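Putative uncharacterized protein TTHB187 (Thermus thermophilus HB8, PDB 3SK9) cleaves single-stranded DNA with divalent metal stimulation as the HD nuclease domain of CRISPR-associated Cas3, which also carries a helicase/ATPase domain. Local coordinates at residues Pro22-Leu27 with Tyr221-Arg226; Ala28-Thr33 with Val71-Leu76. All coordinates share one frame; numbering follows the deposited sequence.

Both contacts use the helix 26-43 of this HD domain, interaction 1 at its N-terminal approach and first residues, interaction 2 immediately after, in its first turns. Interaction 1 lies near the periphery, its centre about 16 Å from that of the chain, and joins a loop and the start of helix 26-43 to a second loop by a water, ring packing and two prolines. Interaction 2 has its centre about 4 Å from that of the chain, every touching residue is buried, and it places the metal ligands His29, His74 and Asp75 next to an apolar patch of Met30, Leu73 and Leu76. The two meet where Arg223 NH2 of interaction 1 forms a salt bridge of 2.9 Å with Asp32 OD2 on the helix of interaction 2.

Interaction 1 (Pro22-Leu27 with Tyr221-Arg226); sequences PFHPLL and YGRDPR
A single water holds His24 to the backbone of Gly222 and Arg223 in this contact of the HD domain, which ties the entry to helix 26-43 to the connection between helices 196-213 and 230-246. The water lies at the edge of the imidazole, in its plane, 2.8 Å from His24 ND1; it accepts from Gly222 N and donates to Arg223 O. With CG anti to the backbone N (chi1 -168°), the His24 ring also packs against Tyr221, whose CD1 sits over one face of the imidazole, 3.4 Å from His24 CG. The two rings are inclined by 46°, an oblique pairing. Alongside His24, pointing the same way, the bent Arg223 side chain brings NH2 to 3.8 Å from His24 CE1. Pro220 O, at NE, and Asp32, in a salt bridge at NH2, fix the guanidinium beside the imidazole, its charge matched by the carboxylate. Further on, Pro225 fits between Pro25, the N-cap residue of helix 26-43, and Leu27. The proline ring uses different atoms for the two: Pro225 CD lies 3.9 Å from Pro25 CG, whereas Pro225 CB meets Leu27 CD2 at 4.0 Å.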
# COMPACT_ATOMS: atom_id res chain seq x y z
N PRO A 22 -16.79 -8.00 -5.82
CA PRO A 22 -17.15 -9.04 -4.83
C PRO A 22 -16.25 -10.28 -4.87
O PRO A 22 -16.13 -11.02 -3.90
CB PRO A 22 -18.57 -9.44 -5.25
CG PRO A 22 -19.08 -8.30 -6.04
CD PRO A 22 -17.90 -7.69 -6.74
N PHE A 23 -15.61 -10.54 -5.99
CA PHE A 23 -14.76 -11.70 -6.08
C PHE A 23 -13.26 -11.38 -5.87
O PHE A 23 -12.41 -12.23 -6.12
CB PHE A 23 -14.98 -12.40 -7.46
CG PHE A 23 -16.41 -12.86 -7.67
CD1 PHE A 23 -16.87 -13.99 -7.03
CD2 PHE A 23 -17.29 -12.11 -8.44
CE1 PHE A 23 -18.18 -14.41 -7.17
CE2 PHE A 23 -18.61 -12.53 -8.61
CZ PHE A 23 -19.05 -13.70 -7.98
N HIS A 24 -12.96 -10.16 -5.39
CA HIS A 24 -11.55 -9.72 -5.21
C HIS A 24 -11.38 -9.27 -3.76
O HIS A 24 -11.83 -8.18 -3.40
CB HIS A 24 -11.25 -8.58 -6.19
CG HIS A 24 -9.79 -8.24 -6.34
ND1 HIS A 24 -8.82 -9.18 -6.59
CD2 HIS A 24 -9.16 -7.04 -6.36
CE1 HIS A 24 -7.65 -8.59 -6.71
NE2 HIS A 24 -7.82 -7.28 -6.56
N PRO A 25 -10.85 -10.13 -2.91
CA PRO A 25 -10.70 -9.72 -1.52
C PRO A 25 -9.76 -8.50 -1.40
O PRO A 25 -8.80 -8.39 -2.18
CB PRO A 25 -10.04 -10.97 -0.86
CG PRO A 25 -10.54 -12.15 -1.68
CD PRO A 25 -10.62 -11.59 -3.12
N LEU A 26 -9.99 -7.67 -0.39
CA LEU A 26 -9.11 -6.53 -0.12
C LEU A 26 -7.68 -7.06 0.04
O LEU A 26 -6.74 -6.46 -0.46
CB LEU A 26 -9.54 -5.83 1.17
CG LEU A 26 -8.68 -4.62 1.59
CD1 LEU A 26 -8.55 -3.63 0.45
CD2 LEU A 26 -9.36 -3.96 2.81
N LEU A 27 -7.50 -8.19 0.74
CA LEU A 27 -6.12 -8.67 0.97
C LEU A 27 -5.40 -8.98 -0.35
O LEU A 27 -4.18 -8.75 -0.48
CB LEU A 27 -6.12 -9.94 1.83
CG LEU A 27 -4.76 -10.56 2.09
CD1 LEU A 27 -3.82 -9.63 2.85
CD2 LEU A 27 -4.98 -11.89 2.85
N TYR A 221 -9.49 -10.49 -11.28
CA TYR A 221 -10.22 -10.83 -10.05
C TYR A 221 -10.37 -12.33 -9.97
O TYR A 221 -10.40 -12.99 -11.02
CB TYR A 221 -11.61 -10.20 -10.05
CG TYR A 221 -11.65 -8.69 -10.19
CD1 TYR A 221 -10.70 -7.86 -9.55
CD2 TYR A 221 -12.63 -8.07 -10.96
CE1 TYR A 221 -10.75 -6.47 -9.68
CE2 TYR A 221 -12.69 -6.67 -11.07
CZ TYR A 221 -11.75 -5.89 -10.42
OH TYR A 221 -11.80 -4.51 -10.55
N GLY A 222 -10.40 -12.88 -8.74
CA GLY A 222 -10.70 -14.28 -8.53
C GLY A 222 -9.52 -15.15 -8.10
O GLY A 222 -9.61 -16.39 -8.07
N ARG A 223 -8.41 -14.50 -7.73
CA ARG A 223 -7.25 -15.23 -7.23
C ARG A 223 -7.42 -15.26 -5.73
O ARG A 223 -7.83 -14.26 -5.13
CB ARG A 223 -5.91 -14.55 -7.65
CG ARG A 223 -5.64 -14.70 -9.18
CD ARG A 223 -4.56 -13.79 -9.72
NE ARG A 223 -5.03 -12.42 -9.68
CZ ARG A 223 -4.48 -11.44 -8.97
NH1 ARG A 223 -3.34 -11.66 -8.29
NH2 ARG A 223 -5.06 -10.23 -8.99
N ASP A 224 -7.08 -16.39 -5.11
CA ASP A 224 -7.31 -16.56 -3.68
C ASP A 224 -6.06 -16.24 -2.88
O ASP A 224 -5.08 -16.99 -2.94
CB ASP A 224 -7.74 -18.03 -3.41
CG ASP A 224 -7.99 -18.34 -1.92
OD1 ASP A 224 -8.32 -19.52 -1.64
OD2 ASP A 224 -7.84 -17.45 -1.03
N PRO A 225 -6.10 -15.15 -2.08
CA PRO A 225 -4.93 -14.71 -1.35
C PRO A 225 -4.57 -15.61 -0.15
O PRO A 225 -3.52 -15.44 0.44
CB PRO A 225 -5.32 -13.29 -0.88
CG PRO A 225 -6.81 -13.36 -0.70
CD PRO A 225 -7.25 -14.21 -1.90
N ARG A 226 -5.40 -16.58 0.19
CA ARG A 226 -5.02 -17.52 1.24
C ARG A 226 -3.98 -18.53 0.75
O ARG A 226 -3.37 -19.22 1.55
CB ARG A 226 -6.23 -18.29 1.74
CG ARG A 226 -7.27 -17.43 2.46
CD ARG A 226 -8.51 -18.27 2.76
NE ARG A 226 -9.20 -18.61 1.53
CZ ARG A 226 -10.11 -19.58 1.42
NH1 ARG A 226 -10.43 -20.30 2.49
NH2 ARG A 226 -10.70 -19.82 0.26
O HOH W 1 -8.70 -11.99 -6.44

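Interaction 2 (Ala28-Thr33 with Val71-Leu76); sequences AHMLDT and VGLHDL
Val71, at the end of helix 60-71, meets Thr33 of helix 26-43, whose CG2 rests on Val71 O at 3.4 Å and also meets Val71 CG1 at 3.7 Å. Thr33 turns its other branch back along its own helix, where OG1 donates to His29 O at 2.9 Å; Thr33 N reaches the same oxygen from the opposite face of the carbonyl plane. At Gly72 the backbones come close, CA to CA 4.7 Å from Met30, and Gly72 O rests against Met30 CB at 3.2 Å. Met30 bends at its last torsion (chi3 67°), which brings CE to Leu73 CD2 at 3.5 Å. Two overlapping type I turns, Val71 to His74 and Leu73 to Leu76, carry the HD motif, His74-Asp75. His74 ND1 donates to Asp75 OD1 at 2.8 Å, arriving from above the carboxylate plane, and His110 is a second partner of that oxygen. Asp75 OD2 approaches His29 NE2 to 3.1 Å and forms a salt bridge with Lys78. Leu76 CD1 touches Met30 CE and completes the apolar patch round that methyl. His29 NE2 is hydrogen-bonded to Asp210, the fourth ligand of the divalent metal site. The closeness of the Asp75 and Asp210 carboxylates, with the imidazoles beside them, is consistent with a site that a divalent cation would complete, its charge probably relieving the repulsion between the two.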
# COMPACT_ATOMS: atom_id res chain seq x y z
N ALA A 28 -6.14 -9.51 -1.34
CA ALA A 28 -5.58 -9.79 -2.66
C ALA A 28 -5.11 -8.48 -3.30
O ALA A 28 -4.03 -8.43 -3.89
CB ALA A 28 -6.59 -10.47 -3.55
N HIS A 29 -5.92 -7.43 -3.20
CA HIS A 29 -5.55 -6.15 -3.77
C HIS A 29 -4.32 -5.60 -3.05
O HIS A 29 -3.43 -5.04 -3.67
CB HIS A 29 -6.70 -5.16 -3.66
CG HIS A 29 -6.35 -3.81 -4.21
ND1 HIS A 29 -6.10 -3.60 -5.55
CD2 HIS A 29 -6.17 -2.61 -3.60
CE1 HIS A 29 -5.79 -2.33 -5.74
NE2 HIS A 29 -5.82 -1.71 -4.58
N MET A 30 -4.26 -5.76 -1.73
CA MET A 30 -3.09 -5.24 -0.97
C MET A 30 -1.81 -5.98 -1.35
O MET A 30 -0.73 -5.38 -1.53
CB MET A 30 -3.34 -5.33 0.56
CG MET A 30 -4.42 -4.34 1.13
SD MET A 30 -4.92 -4.86 2.84
CE MET A 30 -3.40 -4.57 3.74
N LEU A 31 -1.91 -7.29 -1.52
CA LEU A 31 -0.71 -8.05 -1.87
C LEU A 31 -0.29 -7.77 -3.33
O LEU A 31 0.93 -7.72 -3.64
CB LEU A 31 -0.93 -9.54 -1.66
CG LEU A 31 -1.05 -10.01 -0.21
CD1 LEU A 31 -1.53 -11.48 -0.18
CD2 LEU A 31 0.27 -9.84 0.53
N ASP A 32 -1.27 -7.55 -4.20
CA ASP A 32 -0.96 -7.19 -5.60
C ASP A 32 -0.19 -5.85 -5.64
O ASP A 32 0.73 -5.68 -6.44
CB ASP A 32 -2.23 -7.00 -6.44
CG ASP A 32 -2.97 -8.33 -6.71
OD1 ASP A 32 -2.34 -9.38 -6.50
OD2 ASP A 32 -4.14 -8.27 -7.13
N THR A 33 -0.67 -4.91 -4.83
CA THR A 33 -0.07 -3.56 -4.76
C THR A 33 1.36 -3.68 -4.26
O THR A 33 2.29 -3.07 -4.78
CB THR A 33 -0.91 -2.62 -3.83
OG1 THR A 33 -2.23 -2.50 -4.39
CG2 THR A 33 -0.26 -1.20 -3.73
N VAL A 71 3.54 0.19 1.08
CA VAL A 71 2.73 0.62 -0.07
C VAL A 71 1.52 -0.32 -0.23
O VAL A 71 0.43 0.09 -0.70
CB VAL A 71 3.63 0.58 -1.31
CG1 VAL A 71 2.83 0.49 -2.58
CG2 VAL A 71 4.59 1.85 -1.27
N GLY A 72 1.71 -1.57 0.14
CA GLY A 72 0.57 -2.49 0.10
C GLY A 72 -0.61 -2.05 0.99
O GLY A 72 -1.73 -2.57 0.84
N LEU A 73 -0.37 -1.14 1.92
CA LEU A 73 -1.43 -0.77 2.88
C LEU A 73 -2.22 0.43 2.38
O LEU A 73 -3.08 0.92 3.11
CB LEU A 73 -0.85 -0.44 4.24
CG LEU A 73 0.08 -1.54 4.81
CD1 LEU A 73 0.78 -0.98 6.00
CD2 LEU A 73 -0.72 -2.77 5.15
N HIS A 74 -1.94 0.91 1.17
CA HIS A 74 -2.64 2.10 0.62
C HIS A 74 -4.16 2.02 0.78
O HIS A 74 -4.80 3.02 1.07
CB HIS A 74 -2.26 2.23 -0.88
CG HIS A 74 -2.78 3.44 -1.61
ND1 HIS A 74 -3.97 3.43 -2.31
CD2 HIS A 74 -2.23 4.67 -1.83
CE1 HIS A 74 -4.14 4.59 -2.93
NE2 HIS A 74 -3.10 5.36 -2.64
N ASP A 75 -4.76 0.84 0.55
CA ASP A 75 -6.23 0.75 0.59
C ASP A 75 -6.73 0.09 1.86
O ASP A 75 -7.86 -0.41 1.90
CB ASP A 75 -6.78 -0.01 -0.66
CG ASP A 75 -6.87 0.88 -1.91
OD1 ASP A 75 -6.40 2.07 -1.91
OD2 ASP A 75 -7.42 0.39 -2.91
N LEU A 76 -5.92 0.11 2.91
CA LEU A 76 -6.34 -0.45 4.18
C LEU A 76 -7.61 0.26 4.71
O LEU A 76 -8.46 -0.34 5.41
CB LEU A 76 -5.21 -0.34 5.21
CG LEU A 76 -5.59 -0.94 6.56
CD1 LEU A 76 -5.82 -2.44 6.38
CD2 LEU A 76 -4.46 -0.67 7.62